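Local coordinates for acireductone dioxygenase (Bacillus anthracis, PDB 4QGL), which probably catalyses the metal-dependent oxidation of an acireductone by dioxygen in the methionine salvage pathway, with iron or nickel determining the products, at residues Met5-Ile10 / Asn14-Asn19; Pro44-Asn49 / Asp54-Glu59; Arg75-His80 / Leu139-Glu144; Asp107-Phe112 / Ala146-Thr151; Phe120-Glu123 / Phe129-Val132. One frame throughout, in Å; residues are numbered along the deposited sequence.

Contacts 1 and 5 are two hairpins of one antiparallel sheet, their centres about 10 Å apart, meeting where strand 7-10 lies beside strand 129-134. Contact 4 crosses from strand 148-151 of that sheet to strand 109-113 of the other, enclosing a cadmium ion. Contact 3, centred about 9 Å from contact 4, joins the end of helix 65-75 and the loop after it to strand 138-142 of that second sheet. Contact 2 sits apart in the helical region, its centre about 30 Å from that of contact 1. Contacts 1, 2 and 3 open in turn, 3 and 4 alternate, and 5 falls within both. The metal site thus draws on both sheets of the cupin fold.

Contact 1 (Met5-Ile10 / Asn14-Asn19); sequences MAQIRI and NTRIEN
The N-terminal beta hairpin pairs Ile8 with Ile17 and Arg9 with Arg16, placing strand 16-17 at the outer edge of its antiparallel sheet. The Ile8-Ile17 pair is of the hydrogen-bonded kind: Ile8 N donates to Ile17 O at 3.3 Å and Ile17 N to Ile8 O at 3.0 Å. Toward the turn, Ile10 N reaches Thr15 O at 2.9 Å. On the face bearing Gln7, Arg9 and Arg16, the Arg16 side chain bends at chi3 (84°), bringing its guanidinium across the neighbouring strand. Arg16 NH2 gives a hydrogen bond to Gln7 OE1 at 3.1 Å, with the donor in the plane of the amide carbonyl, while Arg16 NH1 lies 3.6 Å from Arg9 CG. The amide end of Gln7 also lies against Glu18 CB and CG. On the other face, Ile10 CD1 meets Ile17 CD1 at 3.7 Å, and Ile8 and Ile17 face helix 20-29. Arg9 NH2 makes only a weak bond to Asn14 OD1. The planes of the two guanidinium groups are only 18° apart, but each arginine has its salt bridge outside the hairpin, Arg9 with Asp131 and Arg16 with Glu133 of strand 129-134, which probably offsets the like charges.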
# COMPACT_ATOMS: atom_id res chain seq x y z
N MET A 5 -9.78 0.79 -9.26
CA MET A 5 -8.33 0.63 -9.19
C MET A 5 -7.69 1.89 -8.67
O MET A 5 -8.37 2.89 -8.43
CB MET A 5 -7.78 0.38 -10.59
CG MET A 5 -8.57 -0.65 -11.41
SD MET A 5 -8.12 -0.72 -13.18
CE MET A 5 -6.35 -0.33 -13.11
N ALA A 6 -6.36 1.85 -8.55
CA ALA A 6 -5.59 3.02 -8.14
C ALA A 6 -5.69 4.18 -9.12
O ALA A 6 -5.80 3.99 -10.33
CB ALA A 6 -4.13 2.66 -7.93
N GLN A 7 -5.64 5.39 -8.57
CA GLN A 7 -5.55 6.60 -9.36
C GLN A 7 -4.38 7.47 -8.92
O GLN A 7 -3.88 7.33 -7.81
CB GLN A 7 -6.87 7.32 -9.30
CG GLN A 7 -7.99 6.41 -9.72
CD GLN A 7 -9.29 7.12 -9.98
OE1 GLN A 7 -9.57 8.17 -9.38
NE2 GLN A 7 -10.08 6.57 -10.87
N ILE A 8 -3.96 8.36 -9.81
CA ILE A 8 -2.83 9.22 -9.55
C ILE A 8 -3.25 10.65 -9.62
O ILE A 8 -3.99 11.03 -10.50
CB ILE A 8 -1.71 9.00 -10.57
CG1 ILE A 8 -1.14 7.60 -10.38
CG2 ILE A 8 -0.62 10.06 -10.42
CD1 ILE A 8 -0.62 7.06 -11.66
N ARG A 9 -2.77 11.43 -8.66
CA ARG A 9 -2.87 12.88 -8.65
C ARG A 9 -1.47 13.50 -8.62
O ARG A 9 -0.72 13.28 -7.70
CB ARG A 9 -3.64 13.33 -7.42
CG ARG A 9 -4.41 14.62 -7.60
CD ARG A 9 -3.73 15.78 -6.93
NE ARG A 9 -3.48 15.47 -5.53
CZ ARG A 9 -2.65 16.14 -4.73
NH1 ARG A 9 -2.47 15.72 -3.48
NH2 ARG A 9 -1.99 17.23 -5.18
N ILE A 10 -1.13 14.27 -9.65
CA ILE A 10 0.18 14.89 -9.73
C ILE A 10 0.15 16.17 -8.94
O ILE A 10 -0.81 16.90 -9.03
CB ILE A 10 0.59 15.12 -11.20
CG1 ILE A 10 0.73 13.76 -11.90
CG2 ILE A 10 1.92 15.85 -11.31
CD1 ILE A 10 -0.28 13.60 -13.01
N ASN A 14 -1.90 19.51 -10.01
CA ASN A 14 -3.18 18.96 -9.54
C ASN A 14 -3.95 18.08 -10.52
O ASN A 14 -5.08 17.70 -10.26
CB ASN A 14 -4.09 20.09 -9.07
CG ASN A 14 -3.88 20.44 -7.61
OD1 ASN A 14 -3.57 19.58 -6.79
ND2 ASN A 14 -4.07 21.71 -7.27
N THR A 15 -3.33 17.72 -11.64
CA THR A 15 -3.98 16.90 -12.66
C THR A 15 -4.13 15.42 -12.24
O THR A 15 -3.36 14.93 -11.43
CB THR A 15 -3.19 16.98 -13.98
OG1 THR A 15 -1.78 16.80 -13.73
CG2 THR A 15 -3.45 18.35 -14.67
N ARG A 16 -5.11 14.74 -12.82
CA ARG A 16 -5.47 13.37 -12.47
C ARG A 16 -5.37 12.34 -13.64
O ARG A 16 -5.88 12.57 -14.74
CB ARG A 16 -6.90 13.35 -11.90
CG ARG A 16 -7.01 13.84 -10.45
CD ARG A 16 -8.43 13.71 -9.88
NE ARG A 16 -8.72 12.37 -9.36
CZ ARG A 16 -8.20 11.85 -8.23
NH1 ARG A 16 -7.35 12.53 -7.48
NH2 ARG A 16 -8.50 10.63 -7.86
N ILE A 17 -4.75 11.20 -13.39
CA ILE A 17 -4.80 10.09 -14.34
C ILE A 17 -5.69 8.99 -13.77
O ILE A 17 -5.41 8.44 -12.72
CB ILE A 17 -3.40 9.53 -14.63
CG1 ILE A 17 -2.46 10.61 -15.11
CG2 ILE A 17 -3.43 8.43 -15.67
CD1 ILE A 17 -1.04 10.35 -14.68
N GLU A 18 -6.77 8.67 -14.47
CA GLU A 18 -7.74 7.70 -13.99
C GLU A 18 -7.94 6.47 -14.88
O GLU A 18 -8.44 5.47 -14.42
CB GLU A 18 -9.09 8.39 -13.81
CG GLU A 18 -9.11 9.49 -12.76
CD GLU A 18 -10.35 10.36 -12.86
OE1 GLU A 18 -11.20 10.33 -11.95
OE2 GLU A 18 -10.50 11.07 -13.86
N ASN A 19 -7.56 6.54 -16.15
CA ASN A 19 -7.67 5.40 -17.06
C ASN A 19 -6.74 4.24 -16.65
O ASN A 19 -5.61 4.47 -16.25
CB ASN A 19 -7.35 5.89 -18.48
CG ASN A 19 -7.36 4.78 -19.52
OD1 ASN A 19 -6.39 4.05 -19.67
ND2 ASN A 19 -8.44 4.68 -20.28

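Contact 2 (Pro44-Asn49 / Asp54-Glu59); sequences PHLNEN and DENKAE
Leu46 makes the apolar part of this contact: Leu46 CD1 lies 4.1 Å from Glu59 CB and 3.9 Å from the backbone Asn56 O, so one methyl rests along the helix between successive turns. The other, CD2, packs against the side chain of Asn56, with Leu46 CD2 3.9 Å from Asn56 CB. Beside the leucine, the His45 imidazole presents its edge to the Glu59 carboxylate, with His45 NE2 3.6 Å from Glu59 OE2 and the two planes turned 43° apart. No direct hydrogen bond crosses between the segments. A water lies 3.2 Å from His45 NE2, but its bridge to Glu59 rests on an implausibly short distance and remains doubtful. The carboxylate gets there through an extended chain, with CG anti to the backbone N (chi1 -161°). Behind this first layer, Leu46 CG lies over one face of the His45 ring, near the rim. Asn49 ND2 closes the turn with a straight hydrogen bond to His45 O at 2.8 Å (163° at the hydrogen), lying in the plane of that carbonyl. At the start of the helix, Thr53 OG1 receives a hydrogen bond from Asn56 N. The arrangement is a short 3-10 turn folded back, through a brief connection, onto the first turns of helix 54-63, away from the metal centre.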
# COMPACT_ATOMS: atom_id res chain seq x y z
N PRO A 44 -16.72 -12.46 3.01
CA PRO A 44 -17.39 -11.23 3.43
C PRO A 44 -17.22 -10.86 4.91
O PRO A 44 -17.17 -9.66 5.21
CB PRO A 44 -18.85 -11.50 3.08
CG PRO A 44 -18.76 -12.38 1.87
CD PRO A 44 -17.61 -13.30 2.19
N HIS A 45 -17.10 -11.85 5.79
CA HIS A 45 -16.91 -11.52 7.20
C HIS A 45 -15.54 -10.88 7.40
O HIS A 45 -15.32 -10.26 8.43
CB HIS A 45 -17.11 -12.73 8.11
CG HIS A 45 -15.89 -13.58 8.25
ND1 HIS A 45 -15.06 -13.50 9.34
CD2 HIS A 45 -15.37 -14.53 7.44
CE1 HIS A 45 -14.07 -14.37 9.19
NE2 HIS A 45 -14.23 -15.00 8.05
N LEU A 46 -14.64 -11.00 6.42
CA LEU A 46 -13.37 -10.23 6.46
C LEU A 46 -13.36 -8.85 5.77
O LEU A 46 -12.40 -8.11 5.94
CB LEU A 46 -12.20 -11.09 5.96
CG LEU A 46 -11.93 -12.26 6.88
CD1 LEU A 46 -10.73 -13.06 6.42
CD2 LEU A 46 -11.74 -11.78 8.30
N ASN A 47 -14.40 -8.54 4.99
CA ASN A 47 -14.60 -7.20 4.40
C ASN A 47 -14.86 -6.12 5.45
O ASN A 47 -15.63 -6.32 6.39
CB ASN A 47 -15.77 -7.22 3.42
CG ASN A 47 -15.34 -7.21 1.98
OD1 ASN A 47 -15.56 -6.24 1.26
ND2 ASN A 47 -14.73 -8.31 1.54
N GLU A 48 -14.21 -4.98 5.28
CA GLU A 48 -14.34 -3.89 6.22
C GLU A 48 -14.34 -4.40 7.66
O GLU A 48 -15.20 -4.08 8.46
CB GLU A 48 -15.62 -3.08 5.94
CG GLU A 48 -15.52 -2.05 4.82
CD GLU A 48 -14.13 -1.45 4.64
OE1 GLU A 48 -13.65 -0.72 5.53
OE2 GLU A 48 -13.49 -1.71 3.60
N ASN A 49 -13.33 -5.20 7.97
CA ASN A 49 -13.20 -5.76 9.28
C ASN A 49 -11.91 -5.24 9.83
O ASN A 49 -10.84 -5.50 9.28
CB ASN A 49 -13.18 -7.28 9.17
CG ASN A 49 -13.28 -7.96 10.52
OD1 ASN A 49 -12.84 -7.45 11.52
ND2 ASN A 49 -13.86 -9.15 10.53
N ASP A 54 -6.27 -13.09 15.65
CA ASP A 54 -5.11 -13.85 15.15
C ASP A 54 -5.52 -14.87 14.03
O ASP A 54 -4.78 -15.08 13.07
CB ASP A 54 -4.39 -14.55 16.33
CG ASP A 54 -3.75 -13.53 17.35
OD1 ASP A 54 -3.06 -12.57 16.91
OD2 ASP A 54 -3.93 -13.72 18.60
N GLU A 55 -6.71 -15.44 14.17
CA GLU A 55 -7.32 -16.29 13.16
C GLU A 55 -7.71 -15.56 11.87
O GLU A 55 -7.53 -16.07 10.77
CB GLU A 55 -8.56 -16.93 13.76
CG GLU A 55 -9.23 -18.00 12.90
CD GLU A 55 -10.73 -18.14 13.18
OE1 GLU A 55 -11.48 -17.11 13.04
OE2 GLU A 55 -11.16 -19.27 13.52
N ASN A 56 -8.30 -14.38 12.00
CA ASN A 56 -8.71 -13.59 10.85
C ASN A 56 -7.52 -13.27 9.99
O ASN A 56 -7.58 -13.34 8.78
CB ASN A 56 -9.35 -12.32 11.32
CG ASN A 56 -10.74 -12.54 11.84
OD1 ASN A 56 -11.32 -13.58 11.57
ND2 ASN A 56 -11.29 -11.61 12.60
N LYS A 57 -6.44 -12.91 10.66
CA LYS A 57 -5.17 -12.60 10.03
C LYS A 57 -4.53 -13.73 9.25
O LYS A 57 -4.00 -13.53 8.16
CB LYS A 57 -4.19 -12.17 11.12
CG LYS A 57 -4.17 -10.68 11.32
CD LYS A 57 -3.11 -10.28 12.32
CE LYS A 57 -3.64 -9.16 13.20
NZ LYS A 57 -2.55 -8.22 13.58
N ALA A 58 -4.52 -14.90 9.86
CA ALA A 58 -4.02 -16.12 9.23
C ALA A 58 -4.84 -16.47 8.01
O ALA A 58 -4.31 -16.93 7.01
CB ALA A 58 -4.04 -17.28 10.23
N GLU A 59 -6.14 -16.25 8.09
CA GLU A 59 -7.04 -16.53 6.99
C GLU A 59 -6.84 -15.62 5.81
O GLU A 59 -6.92 -16.07 4.68
CB GLU A 59 -8.46 -16.33 7.46
CG GLU A 59 -9.47 -17.00 6.56
CD GLU A 59 -10.85 -17.00 7.17
OE1 GLU A 59 -11.80 -17.40 6.46
OE2 GLU A 59 -11.01 -16.57 8.36
O HOH W 1 -14.20 -17.85 6.55

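Contact 3 (Arg75-His80 / Leu139-Glu144); sequences RGYKAH and LISVPE
Tyr77 points its phenol hydroxyl at Ser141 of strand 138-142, while the guanidinium of Arg75 approaches the same serine from the end of helix 65-75. Tyr77 OH stands 3.2 Å from Ser141 OG, which lies at a slant to the phenol ring. Ser141 OG is anti to the backbone N (chi1 173°), and in that position it meets both groups. Arg75 NH1 is 3.7 Å from Ser141 OG, and a water fills the link. The water lies in the guanidinium plane, at its edge, and accepts from Arg75 NH1 at 2.8 Å. It also accepts from Ser141 OG at 3.1 Å and donates to Ser141 O at 3.1 Å, so the arginine grips the serine's side chain and backbone indirectly. A bend at chi2 of Arg75 (-71°) folds its chain to that point. The main polar partner of Tyr77 OH is Asp108 OD2, to which Arg75 makes only a weak, long ion pair; Asp108 may have a part in transmitting local conformational changes. The tyrosine ring packs on Val110 of strand 109-113 and Ile163 of strand 158-164. Together these residues join the end of a helix and the turn after it to one face of a cupin beta-sheet, close behind the metal-binding strand 109-113.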
# COMPACT_ATOMS: atom_id res chain seq x y z
N ARG A 75 10.02 -10.87 -7.10
CA ARG A 75 10.76 -9.72 -6.59
C ARG A 75 11.75 -9.99 -5.43
O ARG A 75 12.45 -9.07 -5.00
CB ARG A 75 9.76 -8.63 -6.18
CG ARG A 75 9.32 -7.72 -7.31
CD ARG A 75 10.47 -6.79 -7.73
NE ARG A 75 10.06 -5.81 -8.73
CZ ARG A 75 9.74 -4.54 -8.48
NH1 ARG A 75 9.77 -4.06 -7.23
NH2 ARG A 75 9.38 -3.75 -9.48
N GLY A 76 11.79 -11.22 -4.89
CA GLY A 76 12.74 -11.53 -3.82
C GLY A 76 12.37 -11.18 -2.39
O GLY A 76 13.23 -10.95 -1.58
N TYR A 77 11.09 -11.18 -2.05
CA TYR A 77 10.65 -10.92 -0.66
C TYR A 77 10.59 -12.21 0.17
O TYR A 77 10.60 -13.29 -0.40
CB TYR A 77 9.29 -10.18 -0.64
CG TYR A 77 9.26 -8.98 -1.56
CD1 TYR A 77 10.36 -8.13 -1.64
CD2 TYR A 77 8.17 -8.71 -2.35
CE1 TYR A 77 10.37 -7.02 -2.47
CE2 TYR A 77 8.16 -7.60 -3.20
CZ TYR A 77 9.26 -6.74 -3.25
OH TYR A 77 9.27 -5.62 -4.09
N LYS A 78 10.51 -12.09 1.50
CA LYS A 78 10.59 -13.24 2.41
C LYS A 78 9.44 -13.41 3.42
O LYS A 78 8.93 -14.50 3.59
CB LYS A 78 11.89 -13.19 3.22
CG LYS A 78 13.11 -12.86 2.39
CD LYS A 78 14.40 -13.42 2.96
CE LYS A 78 15.51 -13.29 1.91
NZ LYS A 78 16.79 -13.90 2.36
N ALA A 79 9.07 -12.35 4.10
CA ALA A 79 8.13 -12.43 5.21
C ALA A 79 6.95 -11.54 4.95
O ALA A 79 7.01 -10.66 4.10
CB ALA A 79 8.84 -12.01 6.47
N HIS A 80 5.88 -11.77 5.68
CA HIS A 80 4.63 -11.01 5.51
C HIS A 80 3.75 -11.06 6.74
O HIS A 80 3.79 -12.05 7.50
CB HIS A 80 3.84 -11.52 4.30
CG HIS A 80 3.74 -13.01 4.20
ND1 HIS A 80 4.70 -13.78 3.56
CD2 HIS A 80 2.79 -13.88 4.63
CE1 HIS A 80 4.35 -15.06 3.62
NE2 HIS A 80 3.19 -15.14 4.25
N LEU A 139 -2.23 -3.93 -4.95
CA LEU A 139 -0.87 -4.14 -4.42
C LEU A 139 0.06 -3.20 -5.10
O LEU A 139 0.05 -3.13 -6.32
CB LEU A 139 -0.34 -5.55 -4.65
CG LEU A 139 1.10 -5.70 -4.10
CD1 LEU A 139 1.25 -6.97 -3.36
CD2 LEU A 139 2.16 -5.58 -5.16
N ILE A 140 0.88 -2.55 -4.26
CA ILE A 140 1.84 -1.55 -4.73
C ILE A 140 3.20 -1.84 -4.16
O ILE A 140 3.30 -2.24 -3.00
CB ILE A 140 1.44 -0.10 -4.35
CG1 ILE A 140 2.48 0.86 -4.92
CG2 ILE A 140 1.34 0.15 -2.85
CD1 ILE A 140 2.14 2.28 -4.66
N SER A 141 4.25 -1.66 -4.96
CA SER A 141 5.60 -1.72 -4.41
C SER A 141 6.35 -0.45 -4.69
O SER A 141 6.54 -0.03 -5.84
CB SER A 141 6.45 -2.91 -4.90
OG SER A 141 7.79 -2.77 -4.40
N VAL A 142 6.81 0.14 -3.60
CA VAL A 142 7.45 1.37 -3.62
C VAL A 142 8.93 1.09 -3.55
O VAL A 142 9.42 0.60 -2.53
CB VAL A 142 6.99 2.21 -2.43
CG1 VAL A 142 7.88 3.43 -2.26
CG2 VAL A 142 5.52 2.61 -2.58
N PRO A 143 9.66 1.44 -4.62
CA PRO A 143 11.07 1.08 -4.80
C PRO A 143 12.04 1.65 -3.76
O PRO A 143 11.83 2.70 -3.16
CB PRO A 143 11.43 1.61 -6.19
CG PRO A 143 10.38 2.59 -6.54
CD PRO A 143 9.18 2.38 -5.66
N GLU A 144 13.13 0.91 -3.61
CA GLU A 144 14.16 1.28 -2.70
C GLU A 144 14.69 2.63 -3.15
O GLU A 144 14.74 2.92 -4.35
CB GLU A 144 15.26 0.19 -2.64
CG GLU A 144 16.19 0.10 -3.85
CD GLU A 144 17.31 -0.93 -3.64
OE1 GLU A 144 17.29 -1.67 -2.63
OE2 GLU A 144 18.23 -1.01 -4.48
O HOH W 2 9.11 -1.40 -6.86

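Contact 4 (Asp107-Phe112 / Ala146-Thr151); sequences DDEVRF and ARHYFT. With CD (cadmium ion), chain B.
Glu109 swings its CG away from the backbone N (chi1 -169°) and runs on extended from strand 109-113 to meet His148, whose CG sits between its own N and carbonyl carbon (chi1 65°). Both groups end on one cadmium ion, bound by Glu109 OE1 at 2.3 Å and by His148 NE2 at 2.6 Å. Glu109 OE1 and His148 NE2, 2.8 Å apart, are close because they share the metal and are not hydrogen-bonded; the carboxylate and ring planes stand 48° apart. A water at 2.4 Å from the cadmium and the imidazoles of His103 and His105 complete the ligands. His148 ND1 donates to Ala146 O at 2.7 Å, close to the ring plane, which fixes the ring's rotation. Glu109 OE2 binds a second cadmium and lies over the Arg111 guanidinium, off its centre, a long pair through charge alone. Arg111, held by its NH1 bond to Val110 O, is probably important for generating the substrate dianion. Three histidines and a glutamate between two sheets are the classic cupin metal site, which probably holds iron or nickel in the working enzyme.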
# COMPACT_ATOMS: atom_id res chain seq x y z
N ASP A 107 15.27 -1.07 1.35
CA ASP A 107 14.52 -2.10 0.63
C ASP A 107 13.18 -1.52 0.12
O ASP A 107 12.74 -0.42 0.54
CB ASP A 107 14.28 -3.36 1.51
CG ASP A 107 15.57 -4.19 1.78
OD1 ASP A 107 16.51 -4.15 0.94
OD2 ASP A 107 15.63 -4.89 2.85
N ASP A 108 12.56 -2.24 -0.81
CA ASP A 108 11.23 -1.94 -1.34
C ASP A 108 10.20 -1.95 -0.22
O ASP A 108 10.40 -2.67 0.74
CB ASP A 108 10.84 -3.03 -2.35
CG ASP A 108 11.62 -2.96 -3.68
OD1 ASP A 108 12.39 -1.97 -3.92
OD2 ASP A 108 11.44 -3.88 -4.51
N GLU A 109 9.13 -1.16 -0.35
CA GLU A 109 7.99 -1.18 0.59
C GLU A 109 6.72 -1.60 -0.13
O GLU A 109 6.14 -0.85 -0.93
CB GLU A 109 7.77 0.19 1.23
CG GLU A 109 6.78 0.19 2.40
CD GLU A 109 6.36 1.58 2.77
OE1 GLU A 109 7.17 2.49 2.53
OE2 GLU A 109 5.23 1.80 3.29
N VAL A 110 6.25 -2.79 0.22
CA VAL A 110 5.18 -3.45 -0.49
C VAL A 110 3.97 -3.54 0.40
O VAL A 110 4.06 -3.92 1.54
CB VAL A 110 5.63 -4.85 -0.87
CG1 VAL A 110 4.63 -5.54 -1.78
CG2 VAL A 110 7.01 -4.77 -1.51
N ARG A 111 2.82 -3.16 -0.12
CA ARG A 111 1.58 -3.19 0.66
C ARG A 111 0.47 -3.69 -0.25
O ARG A 111 0.46 -3.35 -1.43
CB ARG A 111 1.23 -1.78 1.19
CG ARG A 111 2.19 -1.20 2.23
CD ARG A 111 2.21 -2.03 3.53
NE ARG A 111 3.14 -1.47 4.52
CZ ARG A 111 4.45 -1.67 4.53
NH1 ARG A 111 5.02 -2.43 3.62
NH2 ARG A 111 5.18 -1.12 5.47
N PHE A 112 -0.44 -4.51 0.27
CA PHE A 112 -1.65 -4.84 -0.48
C PHE A 112 -2.85 -4.41 0.32
O PHE A 112 -2.97 -4.79 1.47
CB PHE A 112 -1.72 -6.33 -0.73
CG PHE A 112 -3.07 -6.81 -1.21
CD1 PHE A 112 -3.48 -6.60 -2.49
CD2 PHE A 112 -3.91 -7.51 -0.37
CE1 PHE A 112 -4.70 -7.06 -2.92
CE2 PHE A 112 -5.13 -7.98 -0.79
CZ PHE A 112 -5.53 -7.74 -2.07
N ALA A 146 13.42 5.58 -3.05
CA ALA A 146 12.46 6.59 -3.46
C ALA A 146 11.90 7.32 -2.25
O ALA A 146 11.32 6.73 -1.36
CB ALA A 146 11.33 5.97 -4.26
N ARG A 147 12.07 8.64 -2.26
CA ARG A 147 11.49 9.49 -1.22
C ARG A 147 9.96 9.45 -1.33
O ARG A 147 9.40 9.58 -2.42
CB ARG A 147 12.01 10.91 -1.35
CG ARG A 147 13.52 11.03 -1.37
CD ARG A 147 14.17 10.80 -0.01
NE ARG A 147 13.88 11.85 1.01
CZ ARG A 147 14.15 11.73 2.32
NH1 ARG A 147 14.75 10.64 2.82
NH2 ARG A 147 13.82 12.69 3.14
N HIS A 148 9.30 9.20 -0.19
CA HIS A 148 7.85 9.10 -0.16
C HIS A 148 7.31 9.35 1.25
O HIS A 148 8.09 9.35 2.19
CB HIS A 148 7.41 7.72 -0.69
CG HIS A 148 7.84 6.58 0.15
ND1 HIS A 148 9.13 6.13 0.17
CD2 HIS A 148 7.16 5.81 1.03
CE1 HIS A 148 9.24 5.13 1.03
NE2 HIS A 148 8.06 4.93 1.58
N TYR A 149 6.01 9.61 1.41
CA TYR A 149 5.36 9.51 2.72
C TYR A 149 3.97 8.88 2.57
O TYR A 149 3.54 8.56 1.44
CB TYR A 149 5.32 10.84 3.45
CG TYR A 149 4.76 11.97 2.65
CD1 TYR A 149 5.58 12.70 1.82
CD2 TYR A 149 3.42 12.30 2.73
CE1 TYR A 149 5.08 13.76 1.07
CE2 TYR A 149 2.90 13.33 1.97
CZ TYR A 149 3.74 14.06 1.14
OH TYR A 149 3.27 15.10 0.36
N PHE A 150 3.30 8.64 3.70
CA PHE A 150 2.01 7.92 3.70
C PHE A 150 0.92 8.68 4.45
O PHE A 150 1.15 9.34 5.44
CB PHE A 150 2.14 6.48 4.29
CG PHE A 150 0.83 5.68 4.26
CD1 PHE A 150 0.41 5.06 3.10
CD2 PHE A 150 0.03 5.57 5.38
CE1 PHE A 150 -0.79 4.36 3.05
CE2 PHE A 150 -1.17 4.88 5.34
CZ PHE A 150 -1.58 4.26 4.18
N THR A 151 -0.31 8.53 3.98
CA THR A 151 -1.40 9.25 4.61
C THR A 151 -2.64 8.37 4.54
O THR A 151 -2.87 7.65 3.55
CB THR A 151 -1.60 10.61 3.90
OG1 THR A 151 -0.66 11.58 4.39
CG2 THR A 151 -2.97 11.12 4.12
CD CD B . 7.67 4.14 4.03
O HOH W 3 5.48 4.91 4.34

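Contact 5 (Phe120-Glu123 / Phe129-Val132); sequences FAIE and FFDV
Ile122 and Phe130 form the apolar centre of this hairpin. Ile122 CB sits over the face of the Phe130 ring in a CH-pi contact, 4.2 Å from the centroid and 27° off the normal. The carbonyl shares that face, with Ile122 O 3.4 Å from Phe130 CD1. The ring is folded back over the partner strand because CG lies between the backbone N and the carbonyl carbon (chi1 63°). At the side, Ile122 CD1 touches Val132 CG2 at 4.0 Å, and Val132 CG2 also lies in the plane of the Phe130 ring, at its edge. Phe26 of helix 20-29 meets Phe130 edge-to-face and extends this core. Phe120 is on the same face of the sheet, but its ring leads away toward His148 and Glu109 of the metal site.

On the opposite face Glu123 CB lies over the Phe129 ring in a second CH-pi contact, 3.9 Å from its centroid, while Ala121 O comes to the ring edge. Between the faces runs the antiparallel backbone pairing, in which Phe120 and Val132 exchange hydrogen bonds (Phe120 N to Val132 O, 3.0 Å; Val132 N to Phe120 O, 2.8 Å), as do Ile122 and Phe130 (Ile122 N to Phe130 O, 2.8 Å; Phe130 N to Ile122 O, 2.8 Å). At the polar edge, Asp131 lies beside Ala121 CB, while its carboxylate takes a salt bridge from Arg9 and a hydrogen bond from His11. This buried carboxylate is thus matched by partners from the next strand and its turn.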
# COMPACT_ATOMS: atom_id res chain seq x y z
N PHE A 120 -0.14 6.84 -0.97
CA PHE A 120 1.30 7.01 -1.01
C PHE A 120 1.68 8.20 -1.85
O PHE A 120 1.22 8.33 -2.98
CB PHE A 120 1.97 5.80 -1.59
CG PHE A 120 2.29 4.76 -0.55
CD1 PHE A 120 3.37 4.94 0.28
CD2 PHE A 120 1.52 3.61 -0.40
CE1 PHE A 120 3.67 4.02 1.25
CE2 PHE A 120 1.82 2.69 0.56
CZ PHE A 120 2.90 2.89 1.39
N ALA A 121 2.56 9.04 -1.33
CA ALA A 121 3.03 10.21 -2.07
C ALA A 121 4.47 9.98 -2.47
O ALA A 121 5.35 9.95 -1.61
CB ALA A 121 2.91 11.49 -1.21
N ILE A 122 4.73 9.87 -3.77
CA ILE A 122 6.04 9.42 -4.24
C ILE A 122 6.68 10.48 -5.11
O ILE A 122 6.03 11.11 -5.96
CB ILE A 122 5.93 8.07 -4.98
CG1 ILE A 122 5.37 7.01 -4.04
CG2 ILE A 122 7.30 7.59 -5.45
CD1 ILE A 122 4.52 5.96 -4.71
N GLU A 123 7.96 10.71 -4.84
CA GLU A 123 8.75 11.69 -5.59
C GLU A 123 9.08 11.01 -6.89
O GLU A 123 9.77 9.99 -6.89
CB GLU A 123 10.02 12.08 -4.84
CG GLU A 123 10.88 13.12 -5.52
CD GLU A 123 12.09 13.53 -4.65
OE1 GLU A 123 12.92 12.65 -4.33
OE2 GLU A 123 12.21 14.74 -4.26
N PHE A 129 6.15 15.28 -7.05
CA PHE A 129 5.46 14.32 -6.24
C PHE A 129 4.17 13.93 -6.89
O PHE A 129 3.52 14.79 -7.50
CB PHE A 129 5.20 14.88 -4.85
CG PHE A 129 6.28 14.57 -3.87
CD1 PHE A 129 7.45 15.32 -3.85
CD2 PHE A 129 6.16 13.48 -3.02
CE1 PHE A 129 8.45 14.99 -2.97
CE2 PHE A 129 7.16 13.14 -2.14
CZ PHE A 129 8.30 13.91 -2.10
N PHE A 130 3.81 12.65 -6.80
CA PHE A 130 2.50 12.24 -7.22
C PHE A 130 1.91 11.36 -6.13
O PHE A 130 2.64 10.80 -5.32
CB PHE A 130 2.55 11.54 -8.57
CG PHE A 130 3.35 10.26 -8.57
CD1 PHE A 130 4.67 10.26 -9.00
CD2 PHE A 130 2.78 9.08 -8.16
CE1 PHE A 130 5.42 9.11 -8.99
CE2 PHE A 130 3.51 7.90 -8.18
CZ PHE A 130 4.83 7.92 -8.58
N ASP A 131 0.59 11.29 -6.09
CA ASP A 131 -0.13 10.45 -5.15
C ASP A 131 -0.47 9.18 -5.87
O ASP A 131 -0.80 9.21 -7.03
CB ASP A 131 -1.48 11.07 -4.74
CG ASP A 131 -1.36 12.21 -3.75
OD1 ASP A 131 -0.28 12.42 -3.16
OD2 ASP A 131 -2.40 12.90 -3.57
N VAL A 132 -0.44 8.07 -5.17
CA VAL A 132 -1.17 6.94 -5.61
C VAL A 132 -2.20 6.74 -4.54
O VAL A 132 -1.87 6.57 -3.36
CB VAL A 132 -0.29 5.69 -5.76
CG1 VAL A 132 -1.08 4.60 -6.47
CG2 VAL A 132 0.94 6.03 -6.56